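Local coordinates for putative antioxidant defense protein Mlr4105 (Mesorhizobium loti, PDB 3C1L) that probably acts as a peroxiredoxin-type antioxidant enzyme of the AhpD-like carboxymuconolactone decarboxylase family, at residues L16-F24 and L38-L48. Sequence-based numbering, arbitrary orientation.
Sequences LSEPTKAYF and LKAYAFDDKKL
Phe-24 sets the CE1 and CZ end of its ring against Leu-38, Ala-42 and Leu-48, and this is the apolar part of the contact. Its CE1 lies 3.8 Å from CB of Leu-38, and the carbonyl O of Leu-38 approaches the ring edge-on. Within helix 18-31, Thr-20 CG2 sits 3.5 Å above one face of the same ring, displaced from the ring centre; with OG1 beside the backbone N (chi1 -64°) and directed at Asp-45, CG2 lies anti to that N and over the ring. Among carbon pairs the packing is tightest where CD2 of Leu-16 comes within 3.5 Å of CB of Ala-42, below the usual separation. The water-bridged polar side is built around Asp-45. Thr-20 OG1 donates to its OD1 at 2.8 Å, 49° out of the carboxylate plane, and a water gives a second bond to OD1 at 2.6 Å while also joining Ser-17 N to Ala-42 O. A valine in place of Thr-20 would probably leave Asp-45 OD1 without its direct donor, relying more heavily on the water. Ser-17 is at the N-cap position of helix 18-31, and Asp-45 opens helix 45-60, so the polar side lies at the starts of both. The contact thus seats the first turns of helix 18-31 against the corner between helices 36-40 and 45-60, with Val-34 also touching Phe-24, and Thr-52 of helix 45-60 meeting both Tyr-23 and Leu-38.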
ATOM      1  N   LEU B  16      20.345 -30.773 -24.523  1.00 30.96           N
ATOM      2  CA  LEU B  16      20.834 -30.895 -23.164  1.00 29.46           C
ATOM      3  C   LEU B  16      22.213 -31.526 -23.204  1.00 27.94           C
ATOM      4  O   LEU B  16      22.476 -32.402 -24.024  1.00 24.88           O
ATOM      5  CB  LEU B  16      19.911 -31.793 -22.354  1.00 28.46           C
ATOM      6  CG  LEU B  16      18.473 -31.337 -22.157  1.00 31.91           C
ATOM      7  CD1 LEU B  16      17.710 -32.440 -21.451  1.00 30.98           C
ATOM      8  CD2 LEU B  16      18.420 -30.032 -21.371  1.00 35.14           C
ATOM      9  N   SER B  17      23.093 -31.090 -22.312  1.00 27.63           N
ATOM     10  CA  SER B  17      24.407 -31.712 -22.216  1.00 26.77           C
ATOM     11  C   SER B  17      24.193 -33.105 -21.703  1.00 26.40           C
ATOM     12  O   SER B  17      23.182 -33.377 -21.079  1.00 26.99           O
ATOM     13  CB  SER B  17      25.319 -30.936 -21.264  1.00 28.20           C
ATOM     14  OG  SER B  17      24.734 -30.760 -19.971  1.00 29.60           O
ATOM     15  N   GLU B  18      25.131 -34.005 -21.962  1.00 29.37           N
ATOM     16  CA  GLU B  18      25.010 -35.369 -21.441  1.00 29.57           C
ATOM     17  C   GLU B  18      24.955 -35.467 -19.903  1.00 30.38           C
ATOM     18  O   GLU B  18      24.252 -36.340 -19.373  1.00 30.87           O
ATOM     19  CB  GLU B  18      26.108 -36.253 -21.996  1.00 30.25           C
ATOM     20  CG  GLU B  18      25.758 -36.802 -23.382  1.00 37.23           C
ATOM     21  CD  GLU B  18      24.515 -37.684 -23.357  1.00 40.52           C
ATOM     22  OE1 GLU B  18      23.973 -37.955 -22.251  1.00 45.94           O
ATOM     23  OE2 GLU B  18      24.089 -38.110 -24.442  1.00 40.71           O
ATOM     24  N   PRO B  19      25.704 -34.598 -19.191  1.00 28.75           N
ATOM     25  CA  PRO B  19      25.553 -34.427 -17.763  1.00 28.36           C
ATOM     26  C   PRO B  19      24.145 -34.038 -17.305  1.00 27.31           C
ATOM     27  O   PRO B  19      23.686 -34.534 -16.286  1.00 29.26           O
ATOM     28  CB  PRO B  19      26.549 -33.310 -17.451  1.00 28.75           C
ATOM     29  CG  PRO B  19      27.619 -33.493 -18.432  1.00 27.16           C
ATOM     30  CD  PRO B  19      27.023 -34.123 -19.645  1.00 29.34           C
ATOM     31  N   THR B  20      23.470 -33.167 -18.037  1.00 26.93           N
ATOM     32  CA  THR B  20      22.123 -32.740 -17.661  1.00 25.33           C
ATOM     33  C   THR B  20      21.071 -33.799 -17.932  1.00 26.04           C
ATOM     34  O   THR B  20      20.168 -34.008 -17.130  1.00 25.73           O
ATOM     35  CB  THR B  20      21.764 -31.452 -18.360  1.00 26.77           C
ATOM     36  OG1 THR B  20      22.666 -30.448 -17.894  1.00 29.42           O
ATOM     37  CG2 THR B  20      20.311 -31.012 -18.079  1.00 22.04           C
ATOM     38  N   LYS B  21      21.195 -34.465 -19.067  1.00 26.12           N
ATOM     39  CA  LYS B  21      20.348 -35.619 -19.359  1.00 27.97           C
ATOM     40  C   LYS B  21      20.399 -36.661 -18.212  1.00 28.18           C
ATOM     41  O   LYS B  21      19.359 -37.117 -17.720  1.00 27.68           O
ATOM     42  CB  LYS B  21      20.786 -36.252 -20.681  1.00 26.77           C
ATOM     43  CG  LYS B  21      20.647 -35.336 -21.907  1.00 24.39           C
ATOM     44  CD  LYS B  21      20.851 -36.145 -23.201  1.00 27.94           C
ATOM     45  CE  LYS B  21      21.393 -35.308 -24.367  1.00 26.55           C
ATOM     46  NZ  LYS B  21      21.969 -36.183 -25.471  1.00 26.05           N
ATOM     47  N   ALA B  22      21.620 -36.999 -17.789  1.00 27.99           N
ATOM     48  CA  ALA B  22      21.874 -37.909 -16.658  1.00 26.78           C
ATOM     49  C   ALA B  22      21.266 -37.420 -15.339  1.00 26.84           C
ATOM     50  O   ALA B  22      20.580 -38.184 -14.619  1.00 26.46           O
ATOM     51  CB  ALA B  22      23.381 -38.123 -16.493  1.00 24.88           C
ATOM     52  N   TYR B  23      21.521 -36.153 -15.020  1.00 25.98           N
ATOM     53  CA  TYR B  23      21.033 -35.551 -13.815  1.00 26.37           C
ATOM     54  C   TYR B  23      19.507 -35.581 -13.727  1.00 28.04           C
ATOM     55  O   TYR B  23      18.929 -35.838 -12.662  1.00 26.13           O
ATOM     56  CB  TYR B  23      21.479 -34.089 -13.751  1.00 28.12           C
ATOM     57  CG  TYR B  23      20.983 -33.407 -12.505  1.00 29.61           C
ATOM     58  CD1 TYR B  23      21.493 -33.740 -11.249  1.00 33.37           C
ATOM     59  CD2 TYR B  23      19.954 -32.462 -12.570  1.00 31.98           C
ATOM     60  CE1 TYR B  23      21.009 -33.124 -10.108  1.00 30.10           C
ATOM     61  CE2 TYR B  23      19.483 -31.861 -11.450  1.00 31.55           C
ATOM     62  CZ  TYR B  23      20.012 -32.194 -10.234  1.00 31.27           C
ATOM     63  OH  TYR B  23      19.519 -31.577  -9.145  1.00 32.24           O
ATOM     64  N   PHE B  24      18.881 -35.238 -14.851  1.00 27.60           N
ATOM     65  CA  PHE B  24      17.431 -35.296 -15.028  1.00 26.11           C
ATOM     66  C   PHE B  24      16.933 -36.747 -15.011  1.00 26.05           C
ATOM     67  O   PHE B  24      15.860 -37.025 -14.513  1.00 26.39           O
ATOM     68  CB  PHE B  24      17.072 -34.666 -16.390  1.00 27.44           C
ATOM     69  CG  PHE B  24      17.102 -33.143 -16.425  1.00 25.61           C
ATOM     70  CD1 PHE B  24      17.489 -32.372 -15.299  1.00 27.88           C
ATOM     71  CD2 PHE B  24      16.738 -32.477 -17.597  1.00 25.76           C
ATOM     72  CE1 PHE B  24      17.489 -30.971 -15.355  1.00 25.90           C
ATOM     73  CE2 PHE B  24      16.749 -31.074 -17.661  1.00 25.45           C
ATOM     74  CZ  PHE B  24      17.127 -30.326 -16.559  1.00 24.31           C
ATOM     75  N   LEU B  38      14.027 -26.594 -13.275  1.00 26.74           N
ATOM     76  CA  LEU B  38      15.284 -27.144 -13.754  1.00 25.57           C
ATOM     77  C   LEU B  38      15.337 -27.083 -15.271  1.00 26.03           C
ATOM     78  O   LEU B  38      16.366 -26.752 -15.829  1.00 25.72           O
ATOM     79  CB  LEU B  38      15.463 -28.574 -13.265  1.00 25.19           C
ATOM     80  CG  LEU B  38      15.577 -28.761 -11.747  1.00 25.81           C
ATOM     81  CD1 LEU B  38      15.878 -30.192 -11.399  1.00 24.42           C
ATOM     82  CD2 LEU B  38      16.607 -27.816 -11.183  1.00 27.66           C
ATOM     83  N   LYS B  39      14.227 -27.392 -15.929  1.00 24.69           N
ATOM     84  CA  LYS B  39      14.157 -27.323 -17.391  1.00 26.04           C
ATOM     85  C   LYS B  39      14.330 -25.892 -17.879  1.00 26.89           C
ATOM     86  O   LYS B  39      14.887 -25.685 -18.944  1.00 25.56           O
ATOM     87  CB  LYS B  39      12.842 -27.879 -17.910  1.00 27.02           C
ATOM     88  CG  LYS B  39      12.520 -29.272 -17.461  1.00 28.01           C
ATOM     89  CD  LYS B  39      11.220 -29.713 -18.106  1.00 31.19           C
ATOM     90  CE  LYS B  39      10.697 -31.007 -17.527  1.00 36.77           C
ATOM     91  NZ  LYS B  39       9.308 -30.837 -16.993  1.00 37.20           N
ATOM     92  N   ALA B  40      13.864 -24.918 -17.090  1.00 28.73           N
ATOM     93  CA  ALA B  40      14.054 -23.476 -17.364  1.00 28.52           C
ATOM     94  C   ALA B  40      15.552 -23.070 -17.431  1.00 28.99           C
ATOM     95  O   ALA B  40      15.947 -22.245 -18.245  1.00 30.64           O
ATOM     96  CB  ALA B  40      13.301 -22.618 -16.289  1.00 27.42           C
ATOM     97  N   TYR B  41      16.376 -23.649 -16.556  1.00 30.60           N
ATOM     98  CA  TYR B  41      17.812 -23.337 -16.461  1.00 30.47           C
ATOM     99  C   TYR B  41      18.715 -24.217 -17.313  1.00 29.40           C
ATOM    100  O   TYR B  41      19.938 -24.017 -17.324  1.00 30.61           O
ATOM    101  CB  TYR B  41      18.282 -23.384 -14.986  1.00 30.27           C
ATOM    102  CG  TYR B  41      17.794 -22.203 -14.185  1.00 28.35           C
ATOM    103  CD1 TYR B  41      18.464 -20.988 -14.236  1.00 33.62           C
ATOM    104  CD2 TYR B  41      16.674 -22.283 -13.393  1.00 30.82           C
ATOM    105  CE1 TYR B  41      18.031 -19.886 -13.514  1.00 32.88           C
ATOM    106  CE2 TYR B  41      16.219 -21.162 -12.685  1.00 33.11           C
ATOM    107  CZ  TYR B  41      16.919 -19.972 -12.761  1.00 33.46           C
ATOM    108  OH  TYR B  41      16.518 -18.866 -12.072  1.00 39.29           O
ATOM    109  N   ALA B  42      18.140 -25.155 -18.067  1.00 30.03           N
ATOM    110  CA  ALA B  42      18.968 -26.127 -18.807  1.00 28.24           C
ATOM    111  C   ALA B  42      19.585 -25.571 -20.096  1.00 28.57           C
ATOM    112  O   ALA B  42      20.393 -26.251 -20.727  1.00 28.63           O
ATOM    113  CB  ALA B  42      18.179 -27.381 -19.102  1.00 27.61           C
ATOM    114  N   PHE B  43      19.226 -24.346 -20.488  1.00 29.23           N
ATOM    115  CA  PHE B  43      19.847 -23.699 -21.677  1.00 29.47           C
ATOM    116  C   PHE B  43      21.310 -23.316 -21.397  1.00 29.39           C
ATOM    117  O   PHE B  43      22.057 -23.013 -22.322  1.00 28.33           O
ATOM    118  CB  PHE B  43      19.063 -22.453 -22.130  1.00 30.12           C
ATOM    119  CG  PHE B  43      19.141 -21.269 -21.149  1.00 31.49           C
ATOM    120  CD1 PHE B  43      20.194 -20.362 -21.197  1.00 29.60           C
ATOM    121  CD2 PHE B  43      18.166 -21.075 -20.208  1.00 39.56           C
ATOM    122  CE1 PHE B  43      20.260 -19.296 -20.323  1.00 34.31           C
ATOM    123  CE2 PHE B  43      18.231 -19.997 -19.312  1.00 41.73           C
ATOM    124  CZ  PHE B  43      19.281 -19.115 -19.376  1.00 37.15           C
ATOM    125  N   ASP B  44      21.700 -23.349 -20.118  1.00 29.76           N
ATOM    126  CA  ASP B  44      23.051 -23.052 -19.657  1.00 29.66           C
ATOM    127  C   ASP B  44      23.415 -23.917 -18.418  1.00 29.63           C
ATOM    128  O   ASP B  44      22.966 -23.636 -17.313  1.00 31.91           O
ATOM    129  CB  ASP B  44      23.067 -21.551 -19.300  1.00 30.02           C
ATOM    130  CG  ASP B  44      24.462 -20.961 -19.217  1.00 33.07           C
ATOM    131  OD1 ASP B  44      25.445 -21.697 -19.038  1.00 38.21           O
ATOM    132  OD2 ASP B  44      24.571 -19.729 -19.362  1.00 39.64           O
ATOM    133  N   ASP B  45      24.227 -24.957 -18.587  1.00 29.45           N
ATOM    134  CA  ASP B  45      24.587 -25.850 -17.472  1.00 31.25           C
ATOM    135  C   ASP B  45      25.237 -25.091 -16.328  1.00 32.35           C
ATOM    136  O   ASP B  45      25.333 -25.606 -15.217  1.00 32.73           O
ATOM    137  CB  ASP B  45      25.588 -26.938 -17.922  1.00 32.35           C
ATOM    138  CG  ASP B  45      24.931 -28.118 -18.622  1.00 36.81           C
ATOM    139  OD1 ASP B  45      23.717 -28.040 -18.927  1.00 47.09           O
ATOM    140  OD2 ASP B  45      25.649 -29.124 -18.876  1.00 31.65           O
ATOM    141  N   LYS B  46      25.729 -23.892 -16.643  1.00 32.41           N
ATOM    142  CA  LYS B  46      26.408 -23.002 -15.703  1.00 33.39           C
ATOM    143  C   LYS B  46      25.412 -22.458 -14.719  1.00 32.43           C
ATOM    144  O   LYS B  46      25.630 -22.489 -13.513  1.00 32.22           O
ATOM    145  CB  LYS B  46      27.053 -21.838 -16.487  1.00 34.99           C
ATOM    146  CG  LYS B  46      28.241 -21.158 -15.837  1.00 43.94           C
ATOM    147  CD  LYS B  46      29.315 -20.798 -16.886  1.00 46.59           C
ATOM    148  CE  LYS B  46      30.669 -20.431 -16.221  1.00 53.68           C
ATOM    149  NZ  LYS B  46      31.823 -20.211 -17.196  1.00 47.93           N
ATOM    150  N   LYS B  47      24.308 -21.965 -15.263  1.00 31.52           N
ATOM    151  CA  LYS B  47      23.220 -21.449 -14.489  1.00 32.65           C
ATOM    152  C   LYS B  47      22.507 -22.572 -13.691  1.00 31.55           C
ATOM    153  O   LYS B  47      22.245 -22.427 -12.508  1.00 30.88           O
ATOM    154  CB  LYS B  47      22.223 -20.745 -15.420  1.00 32.73           C
ATOM    155  CG  LYS B  47      22.802 -19.592 -16.224  1.00 35.07           C
ATOM    156  CD  LYS B  47      21.698 -18.633 -16.697  1.00 43.54           C
ATOM    157  CE  LYS B  47      22.192 -17.484 -17.580  1.00 44.55           C
ATOM    158  NZ  LYS B  47      23.595 -17.078 -17.362  1.00 40.10           N
ATOM    159  N   LEU B  48      22.190 -23.676 -14.355  1.00 30.99           N
ATOM    160  CA  LEU B  48      21.524 -24.819 -13.729  1.00 29.89           C
ATOM    161  C   LEU B  48      22.305 -25.263 -12.500  1.00 29.55           C
ATOM    162  O   LEU B  48      21.744 -25.392 -11.425  1.00 32.43           O
ATOM    163  CB  LEU B  48      21.391 -25.967 -14.751  1.00 29.29           C
ATOM    164  CG  LEU B  48      20.683 -27.271 -14.393  1.00 28.58           C
ATOM    165  CD1 LEU B  48      19.237 -27.006 -13.976  1.00 27.94           C
ATOM    166  CD2 LEU B  48      20.732 -28.261 -15.585  1.00 26.14           C
TER
HETATM  167  O   HOH W   1      22.121 -28.332 -20.922  1.00 38.19           O